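Local coordinates for BH2602 protein (Bacillus halodurans, PDB 3NWZ) that is of uncertain function but binds coenzyme A and probably acts as an acyl-CoA thioesterase of the hotdog fold, at residues S50-E55 against P72-P77; Q96-Q101 against I140-K145. All blocks are in the same frame, centred on the assembly; numbering follows the deposited sequence.

Interaction 1: residues S50-E55 against P72-P77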
loop_
_atom_site.group_PDB
_atom_site.type_symbol
_atom_site.label_atom_id
_atom_site.label_comp_id
_atom_site.label_asym_id
_atom_site.label_seq_id
_atom_site.Cartn_x
_atom_site.Cartn_y
_atom_site.Cartn_z
ATOM N N SER A 50 -1.158 -25.398 9.358
ATOM C CA SER A 50 -1.137 -26.855 9.264
ATOM C C SER A 50 -1.348 -27.402 7.847
ATOM O O SER A 50 -0.648 -28.325 7.423
ATOM C CB SER A 50 -2.205 -27.452 10.183
ATOM O OG SER A 50 -2.332 -28.844 9.942
ATOM N N LEU A 51 -2.314 -26.846 7.119
ATOM C CA LEU A 51 -2.603 -27.317 5.772
ATOM C C LEU A 51 -1.643 -26.751 4.756
ATOM O O LEU A 51 -1.586 -27.222 3.621
ATOM C CB LEU A 51 -4.035 -26.963 5.368
ATOM C CG LEU A 51 -5.170 -27.856 5.896
ATOM C CD1 LEU A 51 -4.923 -28.272 7.330
ATOM C CD2 LEU A 51 -6.486 -27.093 5.796
ATOM N N THR A 52 -0.881 -25.735 5.141
ATOM C CA THR A 52 0.060 -25.184 4.181
ATOM C C THR A 52 1.491 -25.627 4.476
ATOM O O THR A 52 2.381 -25.458 3.654
ATOM C CB THR A 52 -0.027 -23.665 4.125
ATOM O OG1 THR A 52 0.709 -23.206 2.991
ATOM C CG2 THR A 52 0.533 -23.043 5.384
ATOM N N GLN A 53 1.696 -26.203 5.658
ATOM C CA GLN A 53 3.003 -26.711 6.082
ATOM C C GLN A 53 4.148 -25.679 6.218
ATOM O O GLN A 53 5.306 -26.011 5.979
ATOM C CB GLN A 53 3.455 -27.819 5.116
ATOM C CG GLN A 53 2.357 -28.759 4.639
ATOM C CD GLN A 53 2.520 -29.153 3.170
ATOM O OE1 GLN A 53 3.574 -29.648 2.759
ATOM N NE2 GLN A 53 1.474 -28.936 2.376
ATOM N N ILE A 54 3.860 -24.446 6.612
ATOM C CA ILE A 54 4.935 -23.456 6.732
ATOM C C ILE A 54 6.039 -23.813 7.742
ATOM O O ILE A 54 5.781 -24.443 8.767
ATOM C CB ILE A 54 4.384 -22.049 7.094
ATOM C CG1 ILE A 54 3.627 -22.090 8.421
ATOM C CG2 ILE A 54 3.456 -21.564 6.009
ATOM C CD1 ILE A 54 3.249 -20.727 8.945
ATOM N N GLU A 55 7.276 -23.425 7.425
ATOM C CA GLU A 55 8.433 -23.632 8.323
ATOM C C GLU A 55 9.017 -22.248 8.623
ATOM O O GLU A 55 9.527 -21.582 7.726
ATOM C CB GLU A 55 9.505 -24.500 7.660
ATOM C CG GLU A 55 9.239 -25.986 7.742
ATOM C CD GLU A 55 9.921 -26.757 6.631
ATOM O OE1 GLU A 55 11.131 -26.532 6.404
ATOM O OE2 GLU A 55 9.244 -27.588 5.989
ATOM N N PRO A 72 -0.305 -28.067 -5.661
ATOM C CA PRO A 72 -1.577 -27.719 -6.309
ATOM C C PRO A 72 -2.530 -27.009 -5.363
ATOM O O PRO A 72 -3.350 -26.188 -5.778
ATOM C CB PRO A 72 -2.114 -29.072 -6.755
ATOM C CG PRO A 72 -0.849 -29.863 -7.011
ATOM C CD PRO A 72 0.003 -29.497 -5.825
ATOM N N LEU A 73 -2.406 -27.317 -4.079
ATOM C CA LEU A 73 -3.276 -26.726 -3.076
ATOM C C LEU A 73 -3.127 -25.215 -2.972
ATOM O O LEU A 73 -4.072 -24.524 -2.603
ATOM C CB LEU A 73 -3.014 -27.374 -1.714
ATOM C CG LEU A 73 -3.782 -26.840 -0.502
ATOM C CD1 LEU A 73 -5.266 -26.817 -0.795
ATOM C CD2 LEU A 73 -3.499 -27.716 0.699
ATOM N N VAL A 74 -1.951 -24.703 -3.327
ATOM C CA VAL A 74 -1.675 -23.269 -3.225
ATOM C C VAL A 74 -1.716 -22.496 -4.546
ATOM O O VAL A 74 -1.713 -21.262 -4.554
ATOM C CB VAL A 74 -0.299 -23.048 -2.557
ATOM C CG1 VAL A 74 -0.000 -21.577 -2.439
ATOM C CG2 VAL A 74 -0.286 -23.701 -1.183
ATOM N N ASN A 75 -1.768 -23.215 -5.660
ATOM C CA ASN A 75 -1.799 -22.575 -6.969
ATOM C C ASN A 75 -3.158 -21.993 -7.347
ATOM O O ASN A 75 -4.180 -22.274 -6.720
ATOM C CB ASN A 75 -1.359 -23.574 -8.036
ATOM C CG ASN A 75 0.050 -24.104 -7.792
ATOM O OD1 ASN A 75 0.385 -25.216 -8.197
ATOM N ND2 ASN A 75 0.884 -23.296 -7.136
ATOM N N ASN A 76 -3.153 -21.155 -8.374
ATOM C CA ASN A 76 -4.369 -20.539 -8.868
ATOM C C ASN A 76 -4.677 -21.239 -10.193
ATOM O O ASN A 76 -3.915 -22.111 -10.623
ATOM C CB ASN A 76 -4.154 -19.035 -9.069
ATOM C CG ASN A 76 -3.184 -18.715 -10.194
ATOM O OD1 ASN A 76 -2.553 -19.596 -10.778
ATOM N ND2 ASN A 76 -3.062 -17.438 -10.497
ATOM N N PRO A 77 -5.785 -20.871 -10.861
ATOM C CA PRO A 77 -6.095 -21.543 -12.128
ATOM C C PRO A 77 -4.931 -21.819 -13.088
ATOM O O PRO A 77 -4.968 -22.802 -13.815
ATOM C CB PRO A 77 -7.184 -20.652 -12.742
ATOM C CG PRO A 77 -7.035 -19.327 -12.011
ATOM C CD PRO A 77 -6.718 -19.758 -10.618
#

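Interaction 2: residues Q96-Q101 against I140-K145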
loop_
_atom_site.group_PDB
_atom_site.type_symbol
_atom_site.label_atom_id
_atom_site.label_comp_id
_atom_site.label_asym_id
_atom_site.label_seq_id
_atom_site.Cartn_x
_atom_site.Cartn_y
_atom_site.Cartn_z
ATOM N N GLN A 96 5.279 -12.793 12.790
ATOM C CA GLN A 96 6.185 -13.474 13.685
ATOM C C GLN A 96 7.386 -12.589 13.998
ATOM O O GLN A 96 7.864 -12.584 15.134
ATOM C CB GLN A 96 6.587 -14.818 13.090
ATOM C CG GLN A 96 5.384 -15.767 12.954
ATOM C CD GLN A 96 5.781 -17.232 12.879
ATOM O OE1 GLN A 96 6.684 -17.606 12.142
ATOM N NE2 GLN A 96 5.095 -18.064 13.638
HETATM N N MSE A 97 7.850 -11.830 12.999
HETATM C CA MSE A 97 8.949 -10.873 13.173
HETATM C C MSE A 97 8.551 -9.918 14.310
HETATM O O MSE A 97 9.175 -9.893 15.372
HETATM C CB MSE A 97 9.155 -10.065 11.882
HETATM C CG MSE A 97 10.240 -8.956 11.937
HETATM SE SE MSE A 97 12.094 -9.586 11.923
HETATM C CE MSE A 97 12.307 -9.977 13.824
ATOM N N VAL A 98 7.489 -9.144 14.089
ATOM C CA VAL A 98 6.999 -8.212 15.109
ATOM C C VAL A 98 6.884 -8.858 16.494
ATOM O O VAL A 98 7.407 -8.350 17.493
ATOM C CB VAL A 98 5.596 -7.657 14.759
ATOM C CG1 VAL A 98 5.177 -6.607 15.789
ATOM C CG2 VAL A 98 5.599 -7.051 13.383
ATOM N N ASN A 99 6.199 -9.990 16.553
ATOM C CA ASN A 99 5.981 -10.649 17.826
ATOM C C ASN A 99 7.214 -11.175 18.552
ATOM O O ASN A 99 7.197 -11.345 19.769
ATOM C CB ASN A 99 4.922 -11.731 17.639
ATOM C CG ASN A 99 3.541 -11.135 17.451
ATOM O OD1 ASN A 99 3.019 -10.480 18.347
ATOM N ND2 ASN A 99 2.948 -11.337 16.278
ATOM N N ARG A 100 8.294 -11.412 17.824
ATOM C CA ARG A 100 9.501 -11.883 18.471
ATOM C C ARG A 100 10.266 -10.731 19.132
ATOM O O ARG A 100 11.067 -10.947 20.048
ATOM C CB ARG A 100 10.376 -12.616 17.464
ATOM C CG ARG A 100 10.189 -14.132 17.526
ATOM C CD ARG A 100 11.526 -14.854 17.635
ATOM N NE ARG A 100 12.374 -14.357 18.727
ATOM C CZ ARG A 100 13.105 -13.240 18.684
ATOM N NH1 ARG A 100 13.104 -12.478 17.596
ATOM N NH2 ARG A 100 13.848 -12.885 19.730
ATOM N N GLN A 101 9.983 -9.507 18.682
ATOM C CA GLN A 101 10.624 -8.305 19.203
ATOM C C GLN A 101 9.745 -7.599 20.227
ATOM O O GLN A 101 9.970 -6.423 20.540
ATOM C CB GLN A 101 10.922 -7.339 18.057
ATOM C CG GLN A 101 12.027 -7.817 17.138
ATOM C CD GLN A 101 13.364 -7.796 17.825
ATOM O OE1 GLN A 101 13.894 -6.727 18.114
ATOM N NE2 GLN A 101 13.914 -8.975 18.112
ATOM N N ILE A 140 4.289 -0.859 14.848
ATOM C CA ILE A 140 5.563 -1.374 14.367
ATOM C C ILE A 140 5.512 -1.526 12.871
ATOM O O ILE A 140 4.702 -2.274 12.348
ATOM C CB ILE A 140 5.926 -2.742 14.997
ATOM C CG1 ILE A 140 6.337 -2.564 16.460
ATOM C CG2 ILE A 140 7.079 -3.375 14.237
ATOM C CD1 ILE A 140 6.617 -3.861 17.164
ATOM N N VAL A 141 6.388 -0.790 12.194
ATOM C CA VAL A 141 6.487 -0.815 10.751
ATOM C C VAL A 141 7.551 -1.843 10.393
ATOM O O VAL A 141 8.668 -1.802 10.917
ATOM C CB VAL A 141 6.880 0.567 10.243
ATOM C CG1 VAL A 141 7.076 0.549 8.726
ATOM C CG2 VAL A 141 5.796 1.573 10.651
ATOM N N VAL A 142 7.183 -2.769 9.511
ATOM C CA VAL A 142 8.062 -3.837 9.078
ATOM C C VAL A 142 8.018 -3.901 7.556
ATOM O O VAL A 142 7.140 -3.313 6.939
ATOM C CB VAL A 142 7.616 -5.201 9.679
ATOM C CG1 VAL A 142 6.131 -5.426 9.417
ATOM C CG2 VAL A 142 8.426 -6.349 9.067
ATOM N N GLU A 143 8.974 -4.609 6.958
ATOM C CA GLU A 143 9.054 -4.726 5.511
ATOM C C GLU A 143 9.472 -6.137 5.153
ATOM O O GLU A 143 10.154 -6.792 5.933
ATOM C CB GLU A 143 10.091 -3.743 4.966
ATOM C CG GLU A 143 11.546 -4.227 5.131
ATOM C CD GLU A 143 12.560 -3.202 4.672
ATOM O OE1 GLU A 143 12.546 -2.832 3.474
ATOM O OE2 GLU A 143 13.370 -2.764 5.516
ATOM N N GLY A 144 9.084 -6.604 3.973
ATOM C CA GLY A 144 9.461 -7.954 3.579
ATOM C C GLY A 144 9.462 -8.262 2.087
ATOM O O GLY A 144 8.994 -7.480 1.274
ATOM N N LYS A 145 10.000 -9.420 1.732
ATOM C CA LYS A 145 10.069 -9.865 0.353
ATOM C C LYS A 145 9.788 -11.353 0.280
ATOM O O LYS A 145 10.035 -12.103 1.236
ATOM C CB LYS A 145 11.450 -9.591 -0.243
ATOM C CG LYS A 145 11.629 -8.172 -0.730
ATOM C CD LYS A 145 13.006 -7.970 -1.349
ATOM C CE LYS A 145 13.160 -6.555 -1.882
ATOM N NZ LYS A 145 12.995 -5.550 -0.789
#

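Interaction 1: residues S50-E55 against P72-P77
Leu-73 points its side chain at the C-terminal end of helix 47-52 and meets a backbone oxygen there: its CD2 lies 3.5 Å from Leu-51 O. This illustrates how a loop can be packed against a helix end without any bond between side chains. With chi1 at 177°, CG of the leucine sits opposite the backbone nitrogen, and the branched end is carried out from the loop toward the last turn of the helix, with the methyl in front of the carbonyl oxygen. Leu-51 does not answer with its own side chain. That leaves the helix beside the loop, toward Leu-36 of helix 23-40 and Leu-73 of the second subunit.

One residue further on, Val-74 also points at the helix end. Its CG2 branch faces the hydroxyl of Thr-52, at 4.3 Å from OG1, a loose van der Waals approach. The same pair marks the closest backbones, with CA atoms of Thr-52 and Val-74 7.8 Å apart. Both side chains are buried: Thr-52 leans on Leu-68, and Val-74 on Val-81 and on Ile-85 of helix 83-100. A weak bond from Asn-75 N to Pro-72 O spans the turn at Leu-73 and Val-74, and both start out toward the same segment.

Leu-73 also packs on Tyr-47 of the second subunit, so the contact lies at an interface. Gln-53, the first residue past the helix, has positive phi and leads the chain into strand 55-58. Strand 64-69 then returns it to the loop, so the contact joins the two ends of an antiparallel hairpin of the hotdog fold.

Interaction 2: residues Q96-Q101 against I140-K145
Val-98 and Ile-140 reach toward each other tip to tip, and their meeting is the centre of a wholly apolar contact between a helix and the strand it lies on. Ile-140 has CG1 anti to the carbonyl carbon (chi1 -73°) and an extended chi2, which stretches the CG1 arm out and places CD1 3.4 Å from Val-98 CG1. Its other branch, CG2, lies between the two valine methyls, 4.1 Å from both CG1 and CG2 of Val-98.

Val-98 has a second neighbour two residues along the strand: its CG2 comes 4.3 Å from Val-142 CG1. The other methyl of Val-142, CG2, lies 4.3 Å from CG of Met-97, a selenomethionine. Val-142 thus divides its two branches between consecutive helix residues. Met-97 begins by pointing at the strand, but a bend at chi2 (74°) turns the selenium end aside, and the residue packs on Ile-132 and Phe-64 as well. Val-141, between the two contact residues, points the other way and packs on His-116 of the third subunit.

The segment axes pass 9.6 Å apart, with N-to-C directions at 138°. A long helix packed on an antiparallel sheet, as here, is the arrangement of the hotdog fold. Within it, helix 83-100 lies on one face of the sheet. Strand 139-147 is paired there with 125-135 on one edge and 153-163 on the other, and Phe-161 of the latter packs on both Val-98 and Val-142.

In the fold
Both contacts are buried and lack polar bonds, yet they differ in place and chemistry. Interaction 2 is core packing, methyl against methyl, between the last turn of helix 83-100 and a strand inside the sheet; it lies near His-134 and Arg-139, which bind CoA. Interaction 1 is smaller, burying 104 Å² against 186 Å², and sets loop side chains against a helix end and its backbone oxygen, beside the second subunit and away from the CoA residues. The two are about 6 Å apart at their nearest atoms and follow one another along the chain. Helix 83-100 relates them: it supplies one side of interaction 2, and its other end, through Ile-85, touches Val-74 of interaction 1.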